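Local atomic coordinates of uncharacterized protein (Aeromonas hydrophila J-1, PDB entry 6R1J), a protein that serves as the AhlC component of the tripartite alpha-pore-forming toxin AHL and probably takes part in assembling the pore on target membranes. Residues A83-V88 against G230-V235; Q101-S106 against D216-V221; G74-E79 against L246-F251. The protein carries 3 engineered substitutions. All coordinates share one frame; numbering follows the deposited sequence.

Contact 1 of 3, residues A83-V88 against G230-V235; sequences AFVDLV and GDIANV
Val85 packs against both Ile232 and Val235. From its CB the side chain forks, and each methyl has its own neighbour. With chi1 at 170°, CG1 is anti to the backbone N and reaches Ile232. There it lies 3.7 Å from the backbone atom Ile232 O and 4.1 Å from the methyl Ile232 CG2. The contact to the carbonyl oxygen is a methyl packing on the backbone. That same oxygen accepts from Val235 N within its own helix. The other branch, Val85 CG2, turns to Val235 and meets its CG1 at 3.6 Å. Val235 CB is close behind, so this methyl rests on the root of the neighbouring side chain as well as on its tip.

Val88, one turn further on, continues the seam. Its CG1 sits against the fork of Ile232, 4.0 Å from Ile232 CG1. Ile232 CG2 and CD1 are at much the same range, so one methyl touches three carbons. The two side chains cross at about a right angle here, whereas Val85 and Ile232 run past each other in opposite directions. The second methyl of Val88, CG2, lies over one face of the Phe84 ring, offset toward its rim.

No hydrogen bond crosses the contact. All four touching residues are buried and branched at CB, and the side chains meet through carbon alone. The short helix axes come within 9.5 Å and run nearly antiparallel, at 154°. Segment 83-88 belongs to helix 78-157 and segment 230-235 to helix 163-236. Helix 28-70 adds Leu62 beside Val88. Helix 244-264 puts Phe250 beside Val235. Asp231, which also packs against helix 244-264, makes a salt bridge through OD2 to Lys152 NZ of the second subunit.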
loop_
_atom_site.group_PDB
_atom_site.type_symbol
_atom_site.label_atom_id
_atom_site.label_comp_id
_atom_site.label_asym_id
_atom_site.label_seq_id
_atom_site.Cartn_x
_atom_site.Cartn_y
_atom_site.Cartn_z
ATOM N N ALA A 83 54.477 -14.309 -18.563
ATOM C CA ALA A 83 54.272 -15.405 -17.583
ATOM C C ALA A 83 53.307 -14.974 -16.457
ATOM O O ALA A 83 52.513 -15.825 -15.994
ATOM C CB ALA A 83 55.579 -15.830 -16.995
ATOM N N PHE A 84 53.437 -13.733 -15.972
ATOM C CA PHE A 84 52.611 -13.145 -14.872
ATOM C C PHE A 84 51.172 -12.966 -15.391
ATOM O O PHE A 84 50.238 -13.510 -14.754
ATOM C CB PHE A 84 53.186 -11.798 -14.391
ATOM C CG PHE A 84 52.382 -11.147 -13.288
ATOM C CD1 PHE A 84 52.359 -11.705 -12.022
ATOM C CD2 PHE A 84 51.605 -10.029 -13.537
ATOM C CE1 PHE A 84 51.593 -11.135 -11.018
ATOM C CE2 PHE A 84 50.831 -9.462 -12.534
ATOM C CZ PHE A 84 50.844 -10.012 -11.273
ATOM N N VAL A 85 51.030 -12.248 -16.518
ATOM C CA VAL A 85 49.735 -11.999 -17.206
ATOM C C VAL A 85 49.050 -13.352 -17.399
ATOM O O VAL A 85 47.850 -13.467 -17.015
ATOM C CB VAL A 85 49.915 -11.219 -18.519
ATOM C CG1 VAL A 85 48.640 -11.190 -19.334
ATOM C CG2 VAL A 85 50.412 -9.799 -18.262
ATOM N N ASP A 86 49.796 -14.356 -17.876
ATOM C CA ASP A 86 49.253 -15.721 -18.094
ATOM C C ASP A 86 48.764 -16.274 -16.764
ATOM O O ASP A 86 47.665 -16.831 -16.735
ATOM C CB ASP A 86 50.273 -16.725 -18.639
ATOM C CG ASP A 86 50.614 -16.594 -20.113
ATOM O OD1 ASP A 86 49.960 -15.781 -20.795
ATOM O OD2 ASP A 86 51.542 -17.333 -20.568
ATOM N N LEU A 87 49.583 -16.210 -15.719
ATOM C CA LEU A 87 49.199 -16.761 -14.399
ATOM C C LEU A 87 47.911 -16.062 -13.874
ATOM O O LEU A 87 46.999 -16.761 -13.361
ATOM C CB LEU A 87 50.370 -16.560 -13.445
ATOM C CG LEU A 87 50.085 -16.977 -12.008
ATOM C CD1 LEU A 87 49.985 -18.493 -11.916
ATOM C CD2 LEU A 87 51.136 -16.415 -11.061
ATOM N N VAL A 88 47.834 -14.737 -13.981
ATOM C CA VAL A 88 46.668 -13.943 -13.472
ATOM C C VAL A 88 45.432 -14.310 -14.325
ATOM O O VAL A 88 44.392 -14.609 -13.720
ATOM C CB VAL A 88 46.942 -12.425 -13.483
ATOM C CG1 VAL A 88 45.688 -11.616 -13.158
ATOM C CG2 VAL A 88 48.072 -12.036 -12.530
ATOM N N GLY A 230 40.400 -6.721 -18.485
ATOM C CA GLY A 230 40.763 -5.807 -19.579
ATOM C C GLY A 230 42.069 -5.083 -19.281
ATOM O O GLY A 230 42.923 -4.920 -20.188
ATOM N N ASP A 231 42.241 -4.622 -18.040
ATOM C CA ASP A 231 43.517 -3.998 -17.609
ATOM C C ASP A 231 44.650 -5.017 -17.789
ATOM O O ASP A 231 45.657 -4.673 -18.416
ATOM C CB ASP A 231 43.390 -3.492 -16.170
ATOM C CG ASP A 231 42.528 -2.253 -16.054
ATOM O OD1 ASP A 231 42.509 -1.483 -17.026
ATOM O OD2 ASP A 231 41.953 -2.019 -14.959
ATOM N N ILE A 232 44.498 -6.231 -17.284
ATOM C CA ILE A 232 45.559 -7.262 -17.258
ATOM C C ILE A 232 45.950 -7.643 -18.687
ATOM O O ILE A 232 47.165 -7.822 -18.921
ATOM C CB ILE A 232 45.129 -8.466 -16.406
ATOM C CG1 ILE A 232 45.065 -8.116 -14.922
ATOM C CG2 ILE A 232 46.032 -9.660 -16.634
ATOM C CD1 ILE A 232 46.419 -7.760 -14.325
ATOM N N ALA A 233 44.983 -7.726 -19.603
ATOM C CA ALA A 233 45.250 -8.097 -21.014
ATOM C C ALA A 233 45.968 -6.939 -21.720
ATOM O O ALA A 233 46.673 -7.206 -22.668
ATOM C CB ALA A 233 43.971 -8.505 -21.707
ATOM N N ASN A 234 45.820 -5.698 -21.257
ATOM C CA ASN A 234 46.526 -4.528 -21.847
ATOM C C ASN A 234 48.016 -4.514 -21.462
ATOM O O ASN A 234 48.730 -3.633 -21.947
ATOM C CB ASN A 234 45.806 -3.228 -21.536
ATOM C CG ASN A 234 44.589 -3.099 -22.420
ATOM O OD1 ASN A 234 44.628 -3.507 -23.579
ATOM N ND2 ASN A 234 43.511 -2.566 -21.881
ATOM N N VAL A 235 48.461 -5.457 -20.638
ATOM C CA VAL A 235 49.901 -5.698 -20.340
ATOM C C VAL A 235 50.417 -6.728 -21.365
ATOM O O VAL A 235 51.566 -6.592 -21.822
ATOM C CB VAL A 235 50.064 -6.181 -18.887
ATOM C CG1 VAL A 235 51.524 -6.422 -18.519
ATOM C CG2 VAL A 235 49.406 -5.219 -17.906
#

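Contact 2 of 3, residues Q101-S106 against D216-V221; sequences QTLTAS and DRVSKV
Leu103 and Val218 make the centre of this contact, with their CA atoms 6.1 Å apart. Leu103 CB meets the methyl Val218 CG1 at 3.9 Å. The base of the leucine makes this contact, while its branched end extends to the next residue, Ser219. With CG anti to the backbone N (chi1 180°), the Leu103 methyls reach Ser219. Leu103 CD1 is 4.0 Å from Ser219 CB, and CD2 is almost as near. It is the serine CB, not its hydroxyl, that takes this contact. On the other flank Thr102 CG2 touches Val218 CG1 more loosely, at 4.4 Å.

Around this apolar shell the hydroxyls of Thr102 and Ser106 bond to their own helix. Thr102 OG1 is hydrogen-bonded to Leu98 O. Ser106 OG donates to Thr102 O over 3.0 Å, and Ser106 N donates to the same oxygen from the opposite face of its carbonyl plane. Further out, Val48 and Met51 of helix 28-70 pack on Thr102. On helix 163-236, Lys220 NZ is hydrogen-bonded to Asp264 OD2; Asp264 and Thr224 belong to a sodium site.

The segment axes lie 9.4 Å apart at 155°. Close antiparallel packing of long helices through small and aliphatic side chains is consistent with the elongated helical bundle of ClyA-type alpha-pore-forming toxins.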
loop_
_atom_site.group_PDB
_atom_site.type_symbol
_atom_site.label_atom_id
_atom_site.label_comp_id
_atom_site.label_asym_id
_atom_site.label_seq_id
_atom_site.Cartn_x
_atom_site.Cartn_y
_atom_site.Cartn_z
ATOM N N GLN A 101 27.988 -17.847 -12.947
ATOM C CA GLN A 101 27.107 -18.976 -12.539
ATOM C C GLN A 101 26.205 -18.553 -11.391
ATOM O O GLN A 101 24.980 -18.869 -11.403
ATOM C CB GLN A 101 27.952 -20.174 -12.108
ATOM C CG GLN A 101 28.674 -20.786 -13.291
ATOM C CD GLN A 101 29.557 -21.955 -12.929
ATOM O OE1 GLN A 101 29.900 -22.185 -11.762
ATOM N NE2 GLN A 101 29.930 -22.701 -13.959
ATOM N N THR A 102 26.786 -17.882 -10.399
ATOM C CA THR A 102 26.029 -17.406 -9.240
ATOM C C THR A 102 24.981 -16.405 -9.723
ATOM O O THR A 102 23.849 -16.466 -9.219
ATOM C CB THR A 102 26.935 -16.775 -8.179
ATOM O OG1 THR A 102 27.928 -17.743 -7.837
ATOM C CG2 THR A 102 26.160 -16.360 -6.950
ATOM N N LEU A 103 25.340 -15.525 -10.658
ATOM C CA LEU A 103 24.383 -14.511 -11.129
ATOM C C LEU A 103 23.252 -15.241 -11.871
ATOM O O LEU A 103 22.087 -14.903 -11.665
ATOM C CB LEU A 103 25.102 -13.532 -12.043
ATOM C CG LEU A 103 24.239 -12.417 -12.620
ATOM C CD1 LEU A 103 23.603 -11.579 -11.531
ATOM C CD2 LEU A 103 25.035 -11.544 -13.569
ATOM N N THR A 104 23.596 -16.171 -12.752
ATOM C CA THR A 104 22.592 -16.929 -13.555
ATOM C C THR A 104 21.614 -17.638 -12.611
ATOM O O THR A 104 20.421 -17.434 -12.787
ATOM C CB THR A 104 23.263 -17.915 -14.526
ATOM O OG1 THR A 104 23.992 -17.121 -15.448
ATOM C CG2 THR A 104 22.271 -18.765 -15.288
ATOM N N ALA A 105 22.089 -18.437 -11.653
ATOM C CA ALA A 105 21.205 -19.149 -10.697
ATOM C C ALA A 105 20.301 -18.132 -9.982
ATOM O O ALA A 105 19.074 -18.375 -9.835
ATOM C CB ALA A 105 21.995 -19.984 -9.725
ATOM N N SER A 106 20.850 -16.981 -9.571
ATOM C CA SER A 106 20.062 -15.948 -8.857
ATOM C C SER A 106 18.961 -15.390 -9.766
ATOM O O SER A 106 17.823 -15.321 -9.318
ATOM C CB SER A 106 20.952 -14.860 -8.313
ATOM O OG SER A 106 21.828 -15.408 -7.332
ATOM N N ASP A 216 22.138 -7.410 -8.022
ATOM C CA ASP A 216 22.844 -6.201 -8.509
ATOM C C ASP A 216 24.308 -6.213 -7.994
ATOM O O ASP A 216 25.178 -5.845 -8.740
ATOM C CB ASP A 216 22.120 -4.916 -8.105
ATOM C CG ASP A 216 20.750 -4.706 -8.745
ATOM O OD1 ASP A 216 20.430 -5.401 -9.762
ATOM O OD2 ASP A 216 20.001 -3.900 -8.189
ATOM N N ARG A 217 24.551 -6.695 -6.794
ATOM C CA ARG A 217 25.920 -6.688 -6.204
ATOM C C ARG A 217 26.731 -7.823 -6.821
ATOM O O ARG A 217 27.892 -7.603 -7.137
ATOM C CB ARG A 217 25.887 -6.837 -4.682
ATOM C CG ARG A 217 27.267 -6.822 -4.036
ATOM C CD ARG A 217 28.153 -5.668 -4.514
ATOM N NE ARG A 217 27.542 -4.361 -4.281
ATOM C CZ ARG A 217 27.768 -3.556 -3.216
ATOM N NH1 ARG A 217 27.150 -2.395 -3.130
ATOM N NH2 ARG A 217 28.633 -3.877 -2.271
ATOM N N VAL A 218 26.116 -8.993 -7.052
ATOM C CA VAL A 218 26.828 -10.085 -7.755
ATOM C C VAL A 218 27.178 -9.595 -9.147
ATOM O O VAL A 218 28.308 -9.832 -9.643
ATOM C CB VAL A 218 26.020 -11.386 -7.795
ATOM C CG1 VAL A 218 26.709 -12.395 -8.676
ATOM C CG2 VAL A 218 25.829 -11.947 -6.402
ATOM N N SER A 219 26.244 -8.906 -9.795
ATOM C CA SER A 219 26.476 -8.418 -11.160
ATOM C C SER A 219 27.603 -7.360 -11.118
ATOM O O SER A 219 28.480 -7.374 -12.009
ATOM C CB SER A 219 25.197 -7.887 -11.778
ATOM O OG SER A 219 25.488 -7.230 -12.978
ATOM N N LYS A 220 27.618 -6.501 -10.100
ATOM C CA LYS A 220 28.670 -5.438 -9.980
ATOM C C LYS A 220 30.020 -6.138 -9.826
ATOM O O LYS A 220 30.939 -5.805 -10.547
ATOM C CB LYS A 220 28.319 -4.481 -8.834
ATOM C CG LYS A 220 29.241 -3.270 -8.754
ATOM C CD LYS A 220 28.868 -2.233 -7.716
ATOM C CE LYS A 220 29.669 -0.945 -7.921
ATOM N NZ LYS A 220 31.137 -1.196 -8.034
ATOM N N VAL A 221 30.080 -7.207 -9.034
ATOM C CA VAL A 221 31.331 -7.981 -8.816
ATOM C C VAL A 221 31.823 -8.547 -10.157
ATOM O O VAL A 221 33.027 -8.427 -10.457
ATOM C CB VAL A 221 31.133 -9.028 -7.713
ATOM C CG1 VAL A 221 32.155 -10.131 -7.781
ATOM C CG2 VAL A 221 31.106 -8.370 -6.332
#

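Contact 3 of 3, residues G74-E79 against L246-F251; sequences GPFNPE and LARLFF
The rings of Phe76 and Phe251 meet in an offset edge-to-face pair. The edge of Phe251 is turned toward the face of Phe76. The planes stand at 64° and the centroids are 5.8 Å apart. The nearest atoms are Phe76 CE1 and Phe251 CE2, at 4.0 Å, with CE1 near the plane of the Phe251 ring.

Two more neighbours approach the Phe76 ring obliquely. Phe76 CD2 is 3.9 Å from the methyl Ala247 CB. Phe76 CE2 is 3.8 Å from Arg248 NH2, and CZ is hardly further. The guanidinium plane is inclined by 34° to the ring. The arginine chain bends at chi3 (-60°), and this brings its head back beside the phenylalanine. Phe76 thus touches three residues on one turn of helix 244-264.

The guanidinium has stronger partners than the ring: NH1 is hydrogen-bonded to Leu70 O and NH2 to Asn72 O, carbonyls at or just after the end of helix 28-70, which fix the position of the head that Phe76 packs on.

Next to the ring, the chain turns into helix 78-157. Asn77 is its N-cap. Asn77 OD1 accepts from Glu79 N at 3.0 Å and also from Ala80 N, so two amides at the helix start are satisfied.

The contact is therefore mostly apolar, and no hydrogen bond links the two segments directly. Its polar groups bond to nearby backbone instead. The aromatic pair joins the connection between two helices to helix 244-264. The positive charge of Arg248, held by carbonyls near a helix C-terminus, probably gains from their partial negative charge.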
loop_
_atom_site.group_PDB
_atom_site.type_symbol
_atom_site.label_atom_id
_atom_site.label_comp_id
_atom_site.label_asym_id
_atom_site.label_seq_id
_atom_site.Cartn_x
_atom_site.Cartn_y
_atom_site.Cartn_z
ATOM N N GLY A 74 63.635 -0.029 -12.632
ATOM C CA GLY A 74 64.285 -0.288 -13.929
ATOM C C GLY A 74 63.258 -0.860 -14.906
ATOM O O GLY A 74 62.073 -0.554 -14.796
ATOM N N PRO A 75 63.633 -1.790 -15.810
ATOM C CA PRO A 75 62.714 -2.233 -16.856
ATOM C C PRO A 75 61.956 -3.533 -16.549
ATOM O O PRO A 75 62.490 -4.369 -15.858
ATOM C CB PRO A 75 63.741 -2.469 -17.972
ATOM C CG PRO A 75 64.911 -3.136 -17.244
ATOM C CD PRO A 75 64.923 -2.503 -15.864
ATOM N N PHE A 76 60.728 -3.676 -17.057
ATOM C CA PHE A 76 59.984 -4.962 -16.996
ATOM C C PHE A 76 60.529 -5.857 -18.132
ATOM O O PHE A 76 60.535 -5.395 -19.294
ATOM C CB PHE A 76 58.463 -4.755 -17.061
ATOM C CG PHE A 76 57.797 -4.191 -15.822
ATOM C CD1 PHE A 76 57.476 -5.015 -14.751
ATOM C CD2 PHE A 76 57.437 -2.846 -15.754
ATOM C CE1 PHE A 76 56.850 -4.495 -13.623
ATOM C CE2 PHE A 76 56.805 -2.329 -14.632
ATOM C CZ PHE A 76 56.509 -3.158 -13.572
ATOM N N ASN A 77 61.119 -7.004 -17.756
ATOM C CA ASN A 77 61.556 -8.133 -18.623
ATOM C C ASN A 77 60.286 -8.632 -19.306
ATOM O O ASN A 77 59.429 -9.202 -18.628
ATOM C CB ASN A 77 62.280 -9.174 -17.759
ATOM C CG ASN A 77 62.202 -10.605 -18.240
ATOM O OD1 ASN A 77 61.669 -10.902 -19.307
ATOM N ND2 ASN A 77 62.704 -11.507 -17.419
ATOM N N PRO A 78 60.152 -8.483 -20.646
ATOM C CA PRO A 78 58.878 -8.712 -21.340
ATOM C C PRO A 78 58.322 -10.149 -21.281
ATOM O O PRO A 78 57.123 -10.319 -21.499
ATOM C CB PRO A 78 59.199 -8.308 -22.791
ATOM C CG PRO A 78 60.682 -8.595 -22.927
ATOM C CD PRO A 78 61.264 -8.234 -21.576
ATOM N N GLU A 79 59.189 -11.126 -20.985
ATOM C CA GLU A 79 58.867 -12.570 -20.837
ATOM C C GLU A 79 58.325 -12.790 -19.418
ATOM O O GLU A 79 57.410 -13.616 -19.267
ATOM C CB GLU A 79 60.110 -13.408 -21.170
ATOM C CG GLU A 79 59.898 -14.919 -21.176
ATOM C CD GLU A 79 59.967 -15.626 -19.824
ATOM O OE1 GLU A 79 60.417 -14.995 -18.837
ATOM O OE2 GLU A 79 59.577 -16.818 -19.759
ATOM N N LEU A 246 53.961 1.417 -19.520
ATOM C CA LEU A 246 52.593 0.970 -19.909
ATOM C C LEU A 246 52.188 -0.162 -18.983
ATOM O O LEU A 246 51.076 -0.127 -18.462
ATOM C CB LEU A 246 52.513 0.533 -21.372
ATOM C CG LEU A 246 52.169 1.661 -22.341
ATOM C CD1 LEU A 246 52.124 1.131 -23.764
ATOM C CD2 LEU A 246 50.846 2.330 -21.968
ATOM N N ALA A 247 53.089 -1.100 -18.760
ATOM C CA ALA A 247 52.845 -2.194 -17.824
ATOM C C ALA A 247 52.470 -1.553 -16.478
ATOM O O ALA A 247 51.502 -2.005 -15.885
ATOM C CB ALA A 247 54.045 -3.088 -17.761
ATOM N N ARG A 248 53.139 -0.465 -16.075
ATOM C CA ARG A 248 52.912 0.201 -14.768
ATOM C C ARG A 248 51.508 0.824 -14.777
ATOM O O ARG A 248 50.809 0.743 -13.757
ATOM C CB ARG A 248 54.046 1.200 -14.511
ATOM C CG ARG A 248 53.989 1.937 -13.182
ATOM C CD ARG A 248 55.260 2.763 -12.933
ATOM N NE ARG A 248 56.375 1.829 -12.941
ATOM C CZ ARG A 248 56.721 1.083 -11.897
ATOM N NH1 ARG A 248 56.059 1.199 -10.756
ATOM N NH2 ARG A 248 57.728 0.232 -11.992
ATOM N N LEU A 249 51.100 1.429 -15.891
ATOM C CA LEU A 249 49.760 2.056 -16.027
ATOM C C LEU A 249 48.666 1.007 -15.831
ATOM O O LEU A 249 47.776 1.257 -14.996
ATOM C CB LEU A 249 49.616 2.720 -17.392
ATOM C CG LEU A 249 48.297 3.454 -17.628
ATOM C CD1 LEU A 249 48.320 4.825 -16.960
ATOM C CD2 LEU A 249 48.026 3.585 -19.117
ATOM N N PHE A 250 48.753 -0.130 -16.528
ATOM C CA PHE A 250 47.720 -1.190 -16.496
ATOM C C PHE A 250 47.783 -1.938 -15.167
ATOM O O PHE A 250 46.720 -2.349 -14.680
ATOM C CB PHE A 250 47.806 -2.040 -17.765
ATOM C CG PHE A 250 47.375 -1.236 -18.974
ATOM C CD1 PHE A 250 46.066 -0.781 -19.074
ATOM C CD2 PHE A 250 48.254 -0.925 -19.996
ATOM C CE1 PHE A 250 45.650 -0.015 -20.155
ATOM C CE2 PHE A 250 47.839 -0.148 -21.070
ATOM C CZ PHE A 250 46.542 0.312 -21.144
ATOM N N PHE A 251 48.962 -2.086 -14.558
ATOM C CA PHE A 251 49.009 -2.722 -13.230
ATOM C C PHE A 251 48.284 -1.797 -12.250
ATOM O O PHE A 251 47.580 -2.333 -11.416
ATOM C CB PHE A 251 50.428 -3.070 -12.781
ATOM C CG PHE A 251 51.043 -4.260 -13.479
ATOM C CD1 PHE A 251 50.284 -5.370 -13.823
ATOM C CD2 PHE A 251 52.408 -4.291 -13.749
ATOM C CE1 PHE A 251 50.873 -6.474 -14.417
ATOM C CE2 PHE A 251 52.988 -5.400 -14.347
ATOM C CZ PHE A 251 52.225 -6.494 -14.653
#

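In the fold
Contacts 1 and 2 are two points on one antiparallel pair, helices 78-157 and 163-236. Their centres are 24 Å apart, and their nearest atoms about 11 Å, so they do not touch. Contact 3 brings in helix 244-264 beyond contact 1. Its centre is 11 Å from that of contact 1, and the two touch. Phe84 CE2 lies 3.5 Å from Phe251 CE1, with the ring planes at about 80°. Contact 2 is 33 Å from contact 3, centre to centre. It lies nearest the middle of the chain, where the Ser219 side chain is about 9 Å from a bound sodium ion.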